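Local coordinates for protein ribonucleoside-diphosphate reductase (Pseudomonas aeruginosa, PDB 5IM3) that probably catalyses the reduction of ribonucleoside diphosphates to the deoxy forms, precursors for DNA synthesis, under allosteric control by nucleotides such as dATP, at residues A[564-567]-A[568-572]; A[583-586]-A[587-591]; A[861-864]-A[865-868]. All coordinates share one frame; numbering follows the deposited sequence.

Interaction 1: A[564-567]-A[568-572]; sequences TFKD and PCNLR
The carbonyl oxygen of K566 is gripped twice by N570, once by its side chain and once by its backbone. The amide ND2 of N570 lies 3.0 Å from K566 O with an N-H...O angle of 161°; it comes in from above the carbonyl plane, 37° out of it, while the oxygen stays close to N570's own amide plane. The second bond, N570 N to K566 O, is weak at 3.2 Å. One residue on, D567 O accepts from L571 N at 2.8 Å and weakly from N570 N, and the CB and CG of L571 lie against that same oxygen. Before the first turn F565 holds the N-cap position, and its CB touches P568 CG at 3.6 Å. The SG of C569, anti to its own carbonyl carbon (chi1 -68°), is swung back to 3.2 Å from F565 O. The far polar ends are tied outward: K566 NZ to E455, D567 to D489 and G517, N570 OD1 to V581. This is the strand-to-helix junction of the reductase barrel, where strand 562-565, paired in parallel with 482-487, runs straight into helix 566-571, which packs P568 and L571 against L731 of helix 724-735.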
# COMPACT_ATOMS: atom_id res chain seq x y z
N THR A 564 -13.80 -15.23 26.13
CA THR A 564 -14.04 -16.00 27.34
C THR A 564 -14.77 -17.28 26.97
O THR A 564 -15.50 -17.33 25.98
CB THR A 564 -14.86 -15.21 28.38
OG1 THR A 564 -16.20 -15.02 27.89
CG2 THR A 564 -14.23 -13.84 28.66
N PHE A 565 -14.57 -18.33 27.77
CA PHE A 565 -14.99 -19.68 27.41
C PHE A 565 -16.08 -20.17 28.35
O PHE A 565 -15.86 -20.33 29.55
CB PHE A 565 -13.78 -20.61 27.40
CG PHE A 565 -12.73 -20.20 26.42
CD1 PHE A 565 -12.97 -20.29 25.06
CD2 PHE A 565 -11.52 -19.69 26.85
CE1 PHE A 565 -12.01 -19.89 24.15
CE2 PHE A 565 -10.55 -19.29 25.94
CZ PHE A 565 -10.81 -19.39 24.59
N LYS A 566 -17.25 -20.44 27.77
CA LYS A 566 -18.46 -20.69 28.55
C LYS A 566 -18.40 -22.02 29.29
O LYS A 566 -18.83 -22.11 30.44
CB LYS A 566 -19.67 -20.64 27.61
CG LYS A 566 -20.92 -21.35 28.09
CD LYS A 566 -21.97 -21.34 27.00
CE LYS A 566 -23.23 -22.07 27.43
NZ LYS A 566 -24.10 -22.40 26.27
N ASP A 567 -17.88 -23.06 28.65
CA ASP A 567 -18.01 -24.41 29.17
C ASP A 567 -17.08 -24.69 30.35
O ASP A 567 -17.53 -25.29 31.34
CB ASP A 567 -17.79 -25.42 28.05
CG ASP A 567 -18.97 -25.46 27.08
OD1 ASP A 567 -20.13 -25.40 27.55
OD2 ASP A 567 -18.74 -25.54 25.85
N PRO A 568 -15.81 -24.29 30.31
CA PRO A 568 -14.99 -24.44 31.53
C PRO A 568 -15.51 -23.61 32.70
O PRO A 568 -15.40 -24.05 33.85
CB PRO A 568 -13.59 -23.99 31.08
CG PRO A 568 -13.78 -23.28 29.80
CD PRO A 568 -14.99 -23.88 29.16
N CYS A 569 -16.09 -22.43 32.44
CA CYS A 569 -16.68 -21.65 33.52
C CYS A 569 -17.85 -22.37 34.17
O CYS A 569 -18.10 -22.19 35.37
CB CYS A 569 -17.15 -20.29 33.00
SG CYS A 569 -15.84 -19.16 32.51
N ASN A 570 -18.59 -23.18 33.41
CA ASN A 570 -19.77 -23.85 33.94
C ASN A 570 -19.46 -25.24 34.48
O ASN A 570 -19.94 -25.61 35.55
CB ASN A 570 -20.86 -23.95 32.87
CG ASN A 570 -21.74 -22.71 32.82
OD1 ASN A 570 -22.65 -22.54 33.62
ND2 ASN A 570 -21.46 -21.83 31.86
N LEU A 571 -18.66 -26.02 33.75
CA LEU A 571 -18.35 -27.38 34.18
C LEU A 571 -17.53 -27.39 35.46
O LEU A 571 -17.60 -28.35 36.23
CB LEU A 571 -17.60 -28.11 33.07
CG LEU A 571 -18.44 -28.49 31.85
CD1 LEU A 571 -17.56 -28.89 30.68
CD2 LEU A 571 -19.39 -29.62 32.21
N ARG A 572 -16.77 -26.33 35.72
CA ARG A 572 -15.94 -26.24 36.92
C ARG A 572 -16.56 -25.36 37.99
O ARG A 572 -15.96 -25.21 39.07
CB ARG A 572 -14.55 -25.73 36.56
CG ARG A 572 -13.86 -26.54 35.48
CD ARG A 572 -12.39 -26.16 35.34
NE ARG A 572 -11.67 -26.32 36.60
CZ ARG A 572 -10.44 -25.89 36.83
NH1 ARG A 572 -9.78 -25.25 35.87
NH2 ARG A 572 -9.87 -26.09 38.01

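Interaction 2: A[583-586]-A[587-591]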
# COMPACT_ATOMS: atom_id res chain seq x y z
N SER A 583 -22.19 -15.45 32.15
CA SER A 583 -21.09 -14.66 31.59
C SER A 583 -20.05 -14.49 32.69
O SER A 583 -20.20 -15.00 33.80
CB SER A 583 -21.57 -13.31 31.07
OG SER A 583 -21.81 -12.39 32.12
N SER A 584 -18.99 -13.76 32.36
CA SER A 584 -18.04 -13.31 33.36
C SER A 584 -18.34 -11.84 33.66
O SER A 584 -19.41 -11.33 33.32
CB SER A 584 -16.62 -13.56 32.86
OG SER A 584 -15.68 -13.33 33.89
N ASN A 585 -17.41 -11.14 34.30
CA ASN A 585 -17.66 -9.79 34.76
C ASN A 585 -16.90 -8.79 33.90
O ASN A 585 -16.33 -9.13 32.85
CB ASN A 585 -17.29 -9.66 36.24
CG ASN A 585 -15.80 -9.74 36.47
OD1 ASN A 585 -15.12 -10.62 35.94
ND2 ASN A 585 -15.27 -8.80 37.26
N LEU A 586 -16.89 -7.53 34.35
CA LEU A 586 -16.21 -6.47 33.63
C LEU A 586 -14.74 -6.80 33.38
O LEU A 586 -14.19 -6.45 32.33
CB LEU A 586 -16.33 -5.16 34.41
CG LEU A 586 -15.60 -3.94 33.85
CD1 LEU A 586 -16.09 -3.58 32.45
CD2 LEU A 586 -15.76 -2.75 34.78
N CYS A 587 -14.09 -7.48 34.33
CA CYS A 587 -12.65 -7.73 34.26
C CYS A 587 -12.31 -9.19 33.96
O CYS A 587 -11.13 -9.53 33.90
CB CYS A 587 -12.00 -7.29 35.57
SG CYS A 587 -12.25 -5.53 35.93
N THR A 588 -13.32 -10.05 33.78
CA THR A 588 -13.17 -11.39 33.22
C THR A 588 -12.43 -12.36 34.14
O THR A 588 -11.71 -13.23 33.67
CB THR A 588 -12.48 -11.36 31.85
OG1 THR A 588 -11.07 -11.13 32.01
CG2 THR A 588 -13.09 -10.27 30.97
N GLU A 589 -12.61 -12.24 35.46
CA GLU A 589 -12.06 -13.20 36.40
C GLU A 589 -13.12 -13.84 37.29
O GLU A 589 -12.78 -14.72 38.09
CB GLU A 589 -10.98 -12.56 37.29
CG GLU A 589 -11.49 -11.78 38.51
CD GLU A 589 -12.12 -10.45 38.16
OE1 GLU A 589 -12.27 -10.15 36.96
OE2 GLU A 589 -12.45 -9.70 39.10
N ILE A 590 -14.38 -13.44 37.18
CA ILE A 590 -15.45 -13.89 38.05
C ILE A 590 -16.37 -14.82 37.26
O ILE A 590 -16.69 -14.54 36.10
CB ILE A 590 -16.23 -12.70 38.63
CG1 ILE A 590 -15.28 -11.76 39.38
CG2 ILE A 590 -17.35 -13.17 39.53
CD1 ILE A 590 -14.56 -12.41 40.56
N THR A 591 -16.80 -15.92 37.91
CA THR A 591 -17.69 -16.90 37.27
C THR A 591 -18.74 -17.30 38.31
O THR A 591 -18.62 -18.32 38.99
CB THR A 591 -16.92 -18.11 36.75
OG1 THR A 591 -16.18 -18.72 37.81
CG2 THR A 591 -15.96 -17.71 35.64
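A type I beta-turn, N585-L586-C587-T588, shapes the finger loop that reaches into the reductase barrel between helix 566-571 and strand 600-608; N585, C587 and E589 make up the family's Asn-x-Cys-x-Glu pattern. T588 N closes the turn weakly on N585 O. At the centre three successive backbone N-H groups, of T588, E589 and I590, converge on one side-chain oxygen, N585 OD1: E589 N at 3.0 Å, in the plane of the side-chain carbonyl, I590 N at 3.2 Å from well above that plane, and T588 N by a weak, strongly bent bond. A chi1 of 69° sets CG of N585 between its backbone N and carbonyl carbon, which folds the amide over these donors. The OD1 bonds largely set its orientation; weak ND2 contacts to both carboxylate oxygens of E589, whose plane is turned 67° from the amide, probably help. I590 lays CG1 3.6 Å from N585 CG. Around the loop, N585 packs on C373 and I590 on C602 of the C373-C602 disulfide, both also touch L375, and Y453 OH bonds N585 O. S584 bridges the incoming and outgoing limbs: its hydroxyl donates to I590 O, with OG 2.7 Å from that oxygen.

Interaction 3: A[861-864]-A[865-868]; sequences EAAS and RRQK
Residues 861-864 and 865-868 form one continuous run along the C-terminal part of helix 856-866 and on past it, joined by i to i+4 bonds: R865 N to E861 O, R866 N to A862 O at 3.1 Å, and Q867 N to A863 O at 2.9 Å. On one flank an i to i+4 salt bridge follows the backbone. E861, bent at chi2 (-66°), brings OE1 to the edge of the R865 guanidinium and near its plane, with the carboxylate turned 60° from the guanidinium. That carboxylate is held mainly by R898 NE through OE2, while OE1 makes the longer salt bridge, 3.5 Å, to R865 NE. S864 OG and K868 NZ are likewise tied outward, to R898 O and to D686 and D743. R866 bends at chi3 (-66°) and folds back over the preceding turn. NE of R866 bonds Q874, and the group also makes a cation-pi contact with F665. Its NH1 meets A862 CB at 3.6 Å and its NH2 meets A863 CB at 3.7 Å. Between these two methyl contacts the guanidinium lies flat over the backbone, with A862 O 3.7 Å above its plane and over its centre.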
# COMPACT_ATOMS: atom_id res chain seq x y z
N GLU A 861 0.75 -20.62 29.72
CA GLU A 861 1.00 -21.85 30.47
C GLU A 861 1.00 -21.60 31.97
O GLU A 861 0.52 -22.43 32.74
CB GLU A 861 2.34 -22.45 30.03
CG GLU A 861 2.21 -23.53 28.97
CD GLU A 861 1.49 -24.77 29.48
OE1 GLU A 861 1.36 -24.91 30.72
OE2 GLU A 861 1.04 -25.58 28.65
N ALA A 862 1.54 -20.46 32.40
CA ALA A 862 1.50 -20.11 33.81
C ALA A 862 0.06 -19.94 34.29
O ALA A 862 -0.33 -20.47 35.33
CB ALA A 862 2.30 -18.83 34.06
N ALA A 863 -0.74 -19.19 33.52
CA ALA A 863 -2.14 -19.02 33.88
C ALA A 863 -2.88 -20.35 33.87
O ALA A 863 -3.75 -20.59 34.71
CB ALA A 863 -2.80 -18.02 32.93
N SER A 864 -2.53 -21.23 32.93
CA SER A 864 -3.18 -22.54 32.86
C SER A 864 -2.99 -23.33 34.15
O SER A 864 -3.93 -23.98 34.63
CB SER A 864 -2.63 -23.34 31.68
OG SER A 864 -3.17 -24.65 31.65
N ARG A 865 -1.79 -23.28 34.73
CA ARG A 865 -1.54 -24.06 35.94
C ARG A 865 -2.12 -23.39 37.18
O ARG A 865 -2.49 -24.08 38.13
CB ARG A 865 -0.05 -24.31 36.11
CG ARG A 865 0.47 -25.44 35.25
CD ARG A 865 1.84 -25.12 34.75
NE ARG A 865 2.37 -26.14 33.86
CZ ARG A 865 3.03 -27.22 34.26
NH1 ARG A 865 3.23 -27.45 35.55
NH2 ARG A 865 3.48 -28.09 33.36
N ARG A 866 -2.19 -22.06 37.19
CA ARG A 866 -2.87 -21.39 38.29
C ARG A 866 -4.36 -21.72 38.27
O ARG A 866 -4.97 -21.91 39.33
CB ARG A 866 -2.65 -19.87 38.20
CG ARG A 866 -1.27 -19.43 38.65
CD ARG A 866 -1.16 -17.91 38.70
NE ARG A 866 -1.27 -17.33 37.37
CZ ARG A 866 -0.24 -17.00 36.60
NH1 ARG A 866 1.01 -17.18 37.02
NH2 ARG A 866 -0.45 -16.48 35.40
N GLN A 867 -4.94 -21.82 37.07
CA GLN A 867 -6.37 -22.08 36.94
C GLN A 867 -6.76 -23.47 37.43
O GLN A 867 -7.95 -23.73 37.65
CB GLN A 867 -6.80 -21.92 35.48
CG GLN A 867 -8.30 -21.91 35.26
CD GLN A 867 -9.02 -20.86 36.10
OE1 GLN A 867 -8.94 -19.67 35.81
NE2 GLN A 867 -9.70 -21.31 37.14
N LYS A 868 -5.80 -24.38 37.61
CA LYS A 868 -6.13 -25.70 38.12
C LYS A 868 -6.63 -25.64 39.55
O LYS A 868 -7.39 -26.51 39.98
CB LYS A 868 -4.91 -26.62 38.07
CG LYS A 868 -4.14 -26.55 36.77
CD LYS A 868 -3.03 -27.59 36.75
CE LYS A 868 -2.10 -27.50 37.95
NZ LYS A 868 -1.06 -28.56 37.94

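Overall arrangement
All three interactions belong to the barrel domain and follow one another along the chain, 1 then 2 then 3. Interaction 1 is the junction of strand 562-565 with helix 566-571, interaction 2 sits in the loop leading to strand 600-608, and interaction 3 is the C-terminal part of helix 856-866. The centres of 1 and 2 are about 11 Å apart, those of 1 and 3 about 15 Å; 2 and 3, about 17 Å apart, do not touch. Interaction 1 thus sits between the finger loop 583-591, where C569 SG packs on T591 CG2, and residues 867-868, where R572 NH1 probably bonds Q867 O. Strands 562-565 and 600-608, which bracket the loop, belong to the same barrel sheet.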